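Local atomic coordinates of putative non-ribosomal peptide synthetase (Actinomadura parvosata subsp. kistnae, PDB entry 6M7L), a protein that belongs to the condensation-domain family of non-ribosomal peptide synthetases and probably takes part in assembling a peptide on such a multi-domain enzyme. Residues D256-L261 with L414-T419; R260-A265 with G270-A275. All blocks are in the same frame, centred on the assembly; numbering follows the deposited sequence.

Interaction 1 of 2, residues D256-L261 with L414-T419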
ATOM      1  N   ASP A 256     -11.684 -26.472  -7.210  1.00 71.60           N
ATOM      2  CA  ASP A 256     -11.466 -27.906  -7.372  1.00 75.71           C
ATOM      3  C   ASP A 256     -10.254 -28.183  -8.255  1.00 74.45           C
ATOM      4  O   ASP A 256      -9.272 -28.792  -7.817  1.00 69.41           O
ATOM      5  CB  ASP A 256     -12.719 -28.559  -7.962  1.00 84.09           C
ATOM      6  CG  ASP A 256     -13.866 -28.615  -6.978  1.00102.19           C
ATOM      7  OD1 ASP A 256     -13.663 -28.243  -5.802  1.00102.59           O
ATOM      8  OD2 ASP A 256     -14.973 -29.034  -7.380  1.00110.85           O
ATOM      9  N   SER A 257     -10.312 -27.734  -9.511  1.00 76.59           N
ATOM     10  CA  SER A 257      -9.186 -27.931 -10.417  1.00 74.63           C
ATOM     11  C   SER A 257      -7.964 -27.143  -9.968  1.00 66.99           C
ATOM     12  O   SER A 257      -6.829 -27.565 -10.219  1.00 64.86           O
ATOM     13  CB  SER A 257      -9.588 -27.539 -11.837  1.00 67.82           C
ATOM     14  OG  SER A 257     -10.802 -28.169 -12.203  1.00 71.53           O
ATOM     15  N   HIS A 258      -8.178 -26.004  -9.305  1.00 67.12           N
ATOM     16  CA  HIS A 258      -7.064 -25.234  -8.762  1.00 61.82           C
ATOM     17  C   HIS A 258      -6.313 -26.033  -7.703  1.00 68.74           C
ATOM     18  O   HIS A 258      -5.077 -26.021  -7.666  1.00 68.48           O
ATOM     19  CB  HIS A 258      -7.585 -23.914  -8.188  1.00 58.23           C
ATOM     20  CG  HIS A 258      -6.519 -23.023  -7.627  1.00 63.35           C
ATOM     21  ND1 HIS A 258      -5.172 -23.260  -7.805  1.00 62.01           N
ATOM     22  CD2 HIS A 258      -6.605 -21.891  -6.889  1.00 56.96           C
ATOM     23  CE1 HIS A 258      -4.477 -22.315  -7.199  1.00 57.26           C
ATOM     24  NE2 HIS A 258      -5.323 -21.470  -6.637  1.00 55.99           N
ATOM     25  N   ALA A 259      -7.045 -26.740  -6.839  1.00 67.91           N
ATOM     26  CA  ALA A 259      -6.399 -27.533  -5.797  1.00 62.94           C
ATOM     27  C   ALA A 259      -5.563 -28.656  -6.394  1.00 68.48           C
ATOM     28  O   ALA A 259      -4.454 -28.933  -5.921  1.00 70.75           O
ATOM     29  CB  ALA A 259      -7.447 -28.095  -4.838  1.00 62.35           C
ATOM     30  N   ARG A 260      -6.075 -29.313  -7.439  1.00 69.70           N
ATOM     31  CA  ARG A 260      -5.346 -30.424  -8.040  1.00 70.55           C
ATOM     32  C   ARG A 260      -4.060 -29.961  -8.713  1.00 74.26           C
ATOM     33  O   ARG A 260      -3.066 -30.697  -8.718  1.00 73.58           O
ATOM     34  CB  ARG A 260      -6.242 -31.160  -9.034  1.00 73.08           C
ATOM     35  CG  ARG A 260      -7.293 -32.036  -8.373  1.00 75.63           C
ATOM     36  CD  ARG A 260      -8.057 -32.866  -9.391  1.00 76.73           C
ATOM     37  NE  ARG A 260      -8.975 -32.057 -10.187  1.00 83.61           N
ATOM     38  CZ  ARG A 260     -10.201 -31.720  -9.799  1.00 83.10           C
ATOM     39  NH1 ARG A 260     -10.657 -32.121  -8.620  1.00 80.51           N
ATOM     40  NH2 ARG A 260     -10.970 -30.982 -10.587  1.00 82.90           N
ATOM     41  N   LEU A 261      -4.055 -28.755  -9.282  1.00 69.89           N
ATOM     42  CA  LEU A 261      -2.826 -28.221  -9.860  1.00 67.46           C
ATOM     43  C   LEU A 261      -1.825 -27.860  -8.770  1.00 71.78           C
ATOM     44  O   LEU A 261      -0.640 -28.206  -8.861  1.00 67.42           O
ATOM     45  CB  LEU A 261      -3.143 -27.008 -10.731  1.00 68.37           C
ATOM     46  CG  LEU A 261      -3.992 -27.317 -11.964  1.00 64.94           C
ATOM     47  CD1 LEU A 261      -4.458 -26.035 -12.617  1.00 71.55           C
ATOM     48  CD2 LEU A 261      -3.206 -28.169 -12.945  1.00 62.21           C
ATOM     49  N   LEU A 414      -2.914 -14.047 -13.953  1.00 48.49           N
ATOM     50  CA  LEU A 414      -3.801 -14.796 -13.076  1.00 58.18           C
ATOM     51  C   LEU A 414      -3.517 -14.476 -11.615  1.00 59.62           C
ATOM     52  O   LEU A 414      -2.366 -14.261 -11.225  1.00 55.25           O
ATOM     53  CB  LEU A 414      -3.664 -16.304 -13.314  1.00 57.92           C
ATOM     54  CG  LEU A 414      -4.143 -16.779 -14.685  1.00 54.31           C
ATOM     55  CD1 LEU A 414      -3.749 -18.224 -14.926  1.00 53.79           C
ATOM     56  CD2 LEU A 414      -5.646 -16.606 -14.795  1.00 54.55           C
ATOM     57  N   LEU A 415      -4.581 -14.443 -10.818  1.00 60.39           N
ATOM     58  CA  LEU A 415      -4.488 -14.278  -9.374  1.00 62.96           C
ATOM     59  C   LEU A 415      -4.613 -15.639  -8.702  1.00 67.01           C
ATOM     60  O   LEU A 415      -5.579 -16.372  -8.944  1.00 65.14           O
ATOM     61  CB  LEU A 415      -5.572 -13.333  -8.855  1.00 66.09           C
ATOM     62  CG  LEU A 415      -5.293 -11.834  -8.955  1.00 75.52           C
ATOM     63  CD1 LEU A 415      -6.552 -11.042  -8.644  1.00 75.82           C
ATOM     64  CD2 LEU A 415      -4.168 -11.442  -8.010  1.00 79.51           C
ATOM     65  N   ASP A 416      -3.635 -15.969  -7.859  1.00 66.49           N
ATOM     66  CA  ASP A 416      -3.598 -17.253  -7.160  1.00 60.61           C
ATOM     67  C   ASP A 416      -4.255 -17.074  -5.792  1.00 66.79           C
ATOM     68  O   ASP A 416      -3.600 -16.855  -4.770  1.00 68.40           O
ATOM     69  CB  ASP A 416      -2.162 -17.750  -7.048  1.00 63.46           C
ATOM     70  CG  ASP A 416      -2.065 -19.150  -6.483  1.00 66.47           C
ATOM     71  OD1 ASP A 416      -3.111 -19.816  -6.343  1.00 67.00           O
ATOM     72  OD2 ASP A 416      -0.933 -19.586  -6.176  1.00 64.84           O
ATOM     73  N   HIS A 417      -5.583 -17.164  -5.784  1.00 65.20           N
ATOM     74  CA  HIS A 417      -6.342 -16.991  -4.552  1.00 70.91           C
ATOM     75  C   HIS A 417      -6.116 -18.162  -3.604  1.00 68.65           C
ATOM     76  O   HIS A 417      -6.087 -19.325  -4.020  1.00 62.70           O
ATOM     77  CB  HIS A 417      -7.833 -16.852  -4.856  1.00 68.02           C
ATOM     78  CG  HIS A 417      -8.208 -15.537  -5.466  1.00 76.97           C
ATOM     79  ND1 HIS A 417      -7.649 -14.343  -5.066  1.00 86.46           N
ATOM     80  CD2 HIS A 417      -9.089 -15.229  -6.446  1.00 81.92           C
ATOM     81  CE1 HIS A 417      -8.168 -13.356  -5.773  1.00 84.14           C
ATOM     82  NE2 HIS A 417      -9.045 -13.867  -6.618  1.00 90.30           N
ATOM     83  N   ARG A 418      -5.967 -17.851  -2.319  1.00 71.57           N
ATOM     84  CA  ARG A 418      -5.719 -18.857  -1.299  1.00 71.65           C
ATOM     85  C   ARG A 418      -6.594 -18.603  -0.081  1.00 68.44           C
ATOM     86  O   ARG A 418      -6.961 -17.464   0.217  1.00 73.19           O
ATOM     87  CB  ARG A 418      -4.245 -18.874  -0.868  1.00 70.70           C
ATOM     88  CG  ARG A 418      -3.261 -19.201  -1.977  1.00 65.44           C
ATOM     89  CD  ARG A 418      -3.470 -20.605  -2.519  1.00 62.53           C
ATOM     90  NE  ARG A 418      -2.467 -20.944  -3.522  1.00 60.65           N
ATOM     91  CZ  ARG A 418      -1.327 -21.573  -3.256  1.00 65.38           C
ATOM     92  NH1 ARG A 418      -0.470 -21.837  -4.234  1.00 62.23           N
ATOM     93  NH2 ARG A 418      -1.045 -21.944  -2.014  1.00 66.92           N
ATOM     94  N   THR A 419      -6.930 -19.684   0.617  1.00 77.59           N
ATOM     95  CA  THR A 419      -7.494 -19.575   1.950  1.00 75.47           C
ATOM     96  C   THR A 419      -6.382 -19.227   2.937  1.00 77.54           C
ATOM     97  O   THR A 419      -5.192 -19.341   2.629  1.00 83.85           O
ATOM     98  CB  THR A 419      -8.187 -20.882   2.352  1.00 75.22           C
ATOM     99  OG1 THR A 419      -8.877 -21.424   1.219  1.00 73.53           O
ATOM    100  CG2 THR A 419      -9.203 -20.643   3.465  1.00 84.88           C
TER
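His258 meets Asp416 and His417 where helix 255-267 runs across strand 410-418, an inner strand of the four-stranded mixed sheet in this condensation-domain fold. The segment axes cross at -92° and come no closer than 10.7 Å, a separation that leaves the gap to be spanned by one imidazole, which meets a carboxylate and a backbone carbonyl.

The polar contacts across the gap both use NE2 of His258. It reaches Asp416 OD1 at 2.8 Å, with the oxygen in the ring plane at its edge; the N-H angle of 119° makes this a weak bond despite the distance. The same nitrogen makes a second, longer and weak bond of 3.5 Å to the backbone O of His417. With CG of His258 anti to its own backbone N (chi1 -179°), the ring extends from the helix far enough for NE2 to reach the strand.

The salt bridge belongs to the strand itself. Arg418 NH1 lies 3.0 Å from Asp416 OD2, while Arg418 NE gives OD1 of Asp416 a nearly straight bond of 3.1 Å; Arg418 NH2 is taken up separately by the carbonyl of Gly422. OD1 of Asp416 thus receives both an imidazole and a guanidinium nitrogen. Replacing Asp416, an alanine here would probably leave His258 with the weak His417 carbonyl bond and the arginine without its carboxylate mate.

Beyond the polar cluster, Met272 of helix 272-288 packs against His258, Asp416 and Arg418. OD1 of Asp416 lies close to the guanidinium plane of Arg418, while Arg418 NE meets that oxygen from above the carboxylate plane.

Interaction 2 of 2, residues R260-A265 with G270-A275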
ATOM      1  N   ARG A 260      -6.075 -29.313  -7.439  1.00 69.70           N
ATOM      2  CA  ARG A 260      -5.346 -30.424  -8.040  1.00 70.55           C
ATOM      3  C   ARG A 260      -4.060 -29.961  -8.713  1.00 74.26           C
ATOM      4  O   ARG A 260      -3.066 -30.697  -8.718  1.00 73.58           O
ATOM      5  CB  ARG A 260      -6.242 -31.160  -9.034  1.00 73.08           C
ATOM      6  CG  ARG A 260      -7.293 -32.036  -8.373  1.00 75.63           C
ATOM      7  CD  ARG A 260      -8.057 -32.866  -9.391  1.00 76.73           C
ATOM      8  NE  ARG A 260      -8.975 -32.057 -10.187  1.00 83.61           N
ATOM      9  CZ  ARG A 260     -10.201 -31.720  -9.799  1.00 83.10           C
ATOM     10  NH1 ARG A 260     -10.657 -32.121  -8.620  1.00 80.51           N
ATOM     11  NH2 ARG A 260     -10.970 -30.982 -10.587  1.00 82.90           N
ATOM     12  N   LEU A 261      -4.055 -28.755  -9.282  1.00 69.89           N
ATOM     13  CA  LEU A 261      -2.826 -28.221  -9.860  1.00 67.46           C
ATOM     14  C   LEU A 261      -1.825 -27.860  -8.770  1.00 71.78           C
ATOM     15  O   LEU A 261      -0.640 -28.206  -8.861  1.00 67.42           O
ATOM     16  CB  LEU A 261      -3.143 -27.008 -10.731  1.00 68.37           C
ATOM     17  CG  LEU A 261      -3.992 -27.317 -11.964  1.00 64.94           C
ATOM     18  CD1 LEU A 261      -4.458 -26.035 -12.617  1.00 71.55           C
ATOM     19  CD2 LEU A 261      -3.206 -28.169 -12.945  1.00 62.21           C
ATOM     20  N   LEU A 262      -2.285 -27.158  -7.729  1.00 69.62           N
ATOM     21  CA  LEU A 262      -1.434 -26.894  -6.573  1.00 63.08           C
ATOM     22  C   LEU A 262      -0.924 -28.194  -5.965  1.00 71.77           C
ATOM     23  O   LEU A 262       0.223 -28.271  -5.506  1.00 69.89           O
ATOM     24  CB  LEU A 262      -2.209 -26.078  -5.539  1.00 62.86           C
ATOM     25  CG  LEU A 262      -1.597 -25.907  -4.147  1.00 58.00           C
ATOM     26  CD1 LEU A 262      -0.237 -25.232  -4.230  1.00 53.23           C
ATOM     27  CD2 LEU A 262      -2.536 -25.120  -3.247  1.00 57.18           C
ATOM     28  N   GLU A 263      -1.764 -29.230  -5.963  1.00 73.46           N
ATOM     29  CA  GLU A 263      -1.348 -30.540  -5.475  1.00 68.18           C
ATOM     30  C   GLU A 263      -0.231 -31.115  -6.338  1.00 72.17           C
ATOM     31  O   GLU A 263       0.800 -31.566  -5.824  1.00 75.55           O
ATOM     32  CB  GLU A 263      -2.559 -31.472  -5.449  1.00 72.21           C
ATOM     33  CG  GLU A 263      -2.329 -32.845  -4.859  1.00 75.42           C
ATOM     34  CD  GLU A 263      -3.626 -33.622  -4.735  1.00 88.77           C
ATOM     35  OE1 GLU A 263      -4.673 -32.993  -4.467  1.00 90.68           O
ATOM     36  OE2 GLU A 263      -3.604 -34.855  -4.920  1.00 92.29           O
ATOM     37  N   ALA A 264      -0.415 -31.095  -7.662  1.00 69.65           N
ATOM     38  CA  ALA A 264       0.613 -31.603  -8.564  1.00 68.25           C
ATOM     39  C   ALA A 264       1.857 -30.721  -8.555  1.00 70.68           C
ATOM     40  O   ALA A 264       2.974 -31.228  -8.709  1.00 66.68           O
ATOM     41  CB  ALA A 264       0.057 -31.718  -9.984  1.00 66.88           C
ATOM     42  N   ALA A 265       1.685 -29.408  -8.383  1.00 69.10           N
ATOM     43  CA  ALA A 265       2.836 -28.517  -8.295  1.00 63.85           C
ATOM     44  C   ALA A 265       3.711 -28.876  -7.102  1.00 70.19           C
ATOM     45  O   ALA A 265       4.928 -29.046  -7.241  1.00 68.63           O
ATOM     46  CB  ALA A 265       2.371 -27.063  -8.206  1.00 63.89           C
ATOM     47  N   GLY A 270       7.321 -27.631  -7.367  1.00 70.79           N
ATOM     48  CA  GLY A 270       7.076 -26.430  -8.127  1.00 70.15           C
ATOM     49  C   GLY A 270       6.009 -25.561  -7.484  1.00 67.54           C
ATOM     50  O   GLY A 270       5.449 -25.886  -6.434  1.00 70.77           O
ATOM     51  N   THR A 271       5.740 -24.441  -8.143  1.00 68.00           N
ATOM     52  CA  THR A 271       4.747 -23.476  -7.703  1.00 64.30           C
ATOM     53  C   THR A 271       3.514 -23.559  -8.592  1.00 65.97           C
ATOM     54  O   THR A 271       3.485 -24.281  -9.592  1.00 70.73           O
ATOM     55  CB  THR A 271       5.326 -22.058  -7.728  1.00 61.17           C
ATOM     56  OG1 THR A 271       5.660 -21.702  -9.075  1.00 66.99           O
ATOM     57  CG2 THR A 271       6.579 -21.985  -6.870  1.00 59.52           C
ATOM     58  N   MET A 272       2.478 -22.809  -8.209  1.00 62.81           N
ATOM     59  CA  MET A 272       1.309 -22.694  -9.075  1.00 61.07           C
ATOM     60  C   MET A 272       1.679 -22.097 -10.425  1.00 62.49           C
ATOM     61  O   MET A 272       1.096 -22.471 -11.449  1.00 62.77           O
ATOM     62  CB  MET A 272       0.225 -21.856  -8.398  1.00 62.53           C
ATOM     63  CG  MET A 272      -0.826 -22.683  -7.684  1.00 66.84           C
ATOM     64  SD  MET A 272      -1.586 -23.894  -8.786  1.00 74.19           S
ATOM     65  CE  MET A 272      -2.316 -22.823 -10.022  1.00 58.58           C
ATOM     66  N   PHE A 273       2.644 -21.174 -10.444  1.00 61.71           N
ATOM     67  CA  PHE A 273       3.168 -20.674 -11.711  1.00 63.27           C
ATOM     68  C   PHE A 273       3.673 -21.817 -12.578  1.00 63.69           C
ATOM     69  O   PHE A 273       3.398 -21.862 -13.782  1.00 66.58           O
ATOM     70  CB  PHE A 273       4.283 -19.658 -11.454  1.00 59.69           C
ATOM     71  CG  PHE A 273       4.819 -19.008 -12.703  1.00 57.48           C
ATOM     72  CD1 PHE A 273       5.894 -19.558 -13.384  1.00 62.55           C
ATOM     73  CD2 PHE A 273       4.254 -17.839 -13.188  1.00 60.90           C
ATOM     74  CE1 PHE A 273       6.388 -18.960 -14.532  1.00 63.85           C
ATOM     75  CE2 PHE A 273       4.745 -17.235 -14.332  1.00 60.94           C
ATOM     76  CZ  PHE A 273       5.813 -17.796 -15.005  1.00 56.72           C
ATOM     77  N   THR A 274       4.406 -22.759 -11.979  1.00 63.27           N
ATOM     78  CA  THR A 274       4.908 -23.901 -12.734  1.00 67.52           C
ATOM     79  C   THR A 274       3.765 -24.754 -13.272  1.00 64.19           C
ATOM     80  O   THR A 274       3.855 -25.300 -14.377  1.00 62.85           O
ATOM     81  CB  THR A 274       5.839 -24.741 -11.857  1.00 67.76           C
ATOM     82  OG1 THR A 274       6.810 -23.890 -11.235  1.00 67.40           O
ATOM     83  CG2 THR A 274       6.559 -25.788 -12.692  1.00 65.45           C
ATOM     84  N   ALA A 275       2.677 -24.873 -12.506  1.00 65.62           N
ATOM     85  CA  ALA A 275       1.543 -25.672 -12.960  1.00 68.28           C
ATOM     86  C   ALA A 275       0.853 -25.030 -14.158  1.00 62.44           C
ATOM     87  O   ALA A 275       0.513 -25.719 -15.128  1.00 65.89           O
ATOM     88  CB  ALA A 275       0.553 -25.874 -11.815  1.00 60.26           C
TER
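Gly270 N donates to Ala265 O at 2.8 Å with an N-H angle of 162°, the one hydrogen bond that joins the two segments. The donor stands 38° above the carbonyl plane of Ala265, so the bond is straight at the hydrogen but not aligned with a lone pair. It ties a carbonyl close to the end of helix 255-267 to the residues leading into the next helix, and the neighbouring backbones are correspondingly close: the CA atoms of Ala265 and Gly270 are 4.7 Å apart.

Apolar packing continues from this bond. CB of Ala265 points toward the other segment and lies as a methyl against the carbonyl oxygen of Thr271, then against CB of Ala275 at 4.2 Å. Ala275 CB also meets CB of Leu261 at 4.0 Å, one turn earlier in the first helix; the small alanine side chains are consistent with this close approach.

These contacts form the inner corner of two consecutive helices, 255-267 and 272-288, joined by a short connection in which Thr271 occupies the N-cap position. Thr271 O accepts the backbone N-H of Ala275, an early bond of the second helix, and OG1 of Thr271 shares a hydrogen bond of 3.3 Å with OG1 of Thr274.

Met272 fills the other side of the corner. Its chain is bent at both chi2 and chi3, folding SD back over the backbone of the first helix. The sulfur lies 3.5 Å from Leu262 N, in packing contact, and touches CB of both Leu261 and Leu262 at 4.0 Å. Outside the two segments, Leu454 and Val457 of helix 440-459 cover Leu261, while Leu378 of strand 374-380 packs on Met272.

Interactions 1 and 2 start from the same helix, 255-267, and overlap at Arg260 and Leu261, of which only Leu261 makes contact, and that in interaction 2; their centres are about 9 Å apart. Met272 of interaction 2 makes most of the direct connections: its CE lies 3.6 Å from CE1 of His258, and its CB lies 3.4 Å from OD2 of Asp416. Arg418 adds another, with NH1 lying 3.4 Å from CD1 of Leu262. Apolar atoms from the helical corner therefore pack against the polar cluster formed by His258, Asp416 and Arg418, linking helices 255-267 and 272-288 to strand 410-418. The contact centres lie about 23 and 24 Å from the chain centre, on the same side of it.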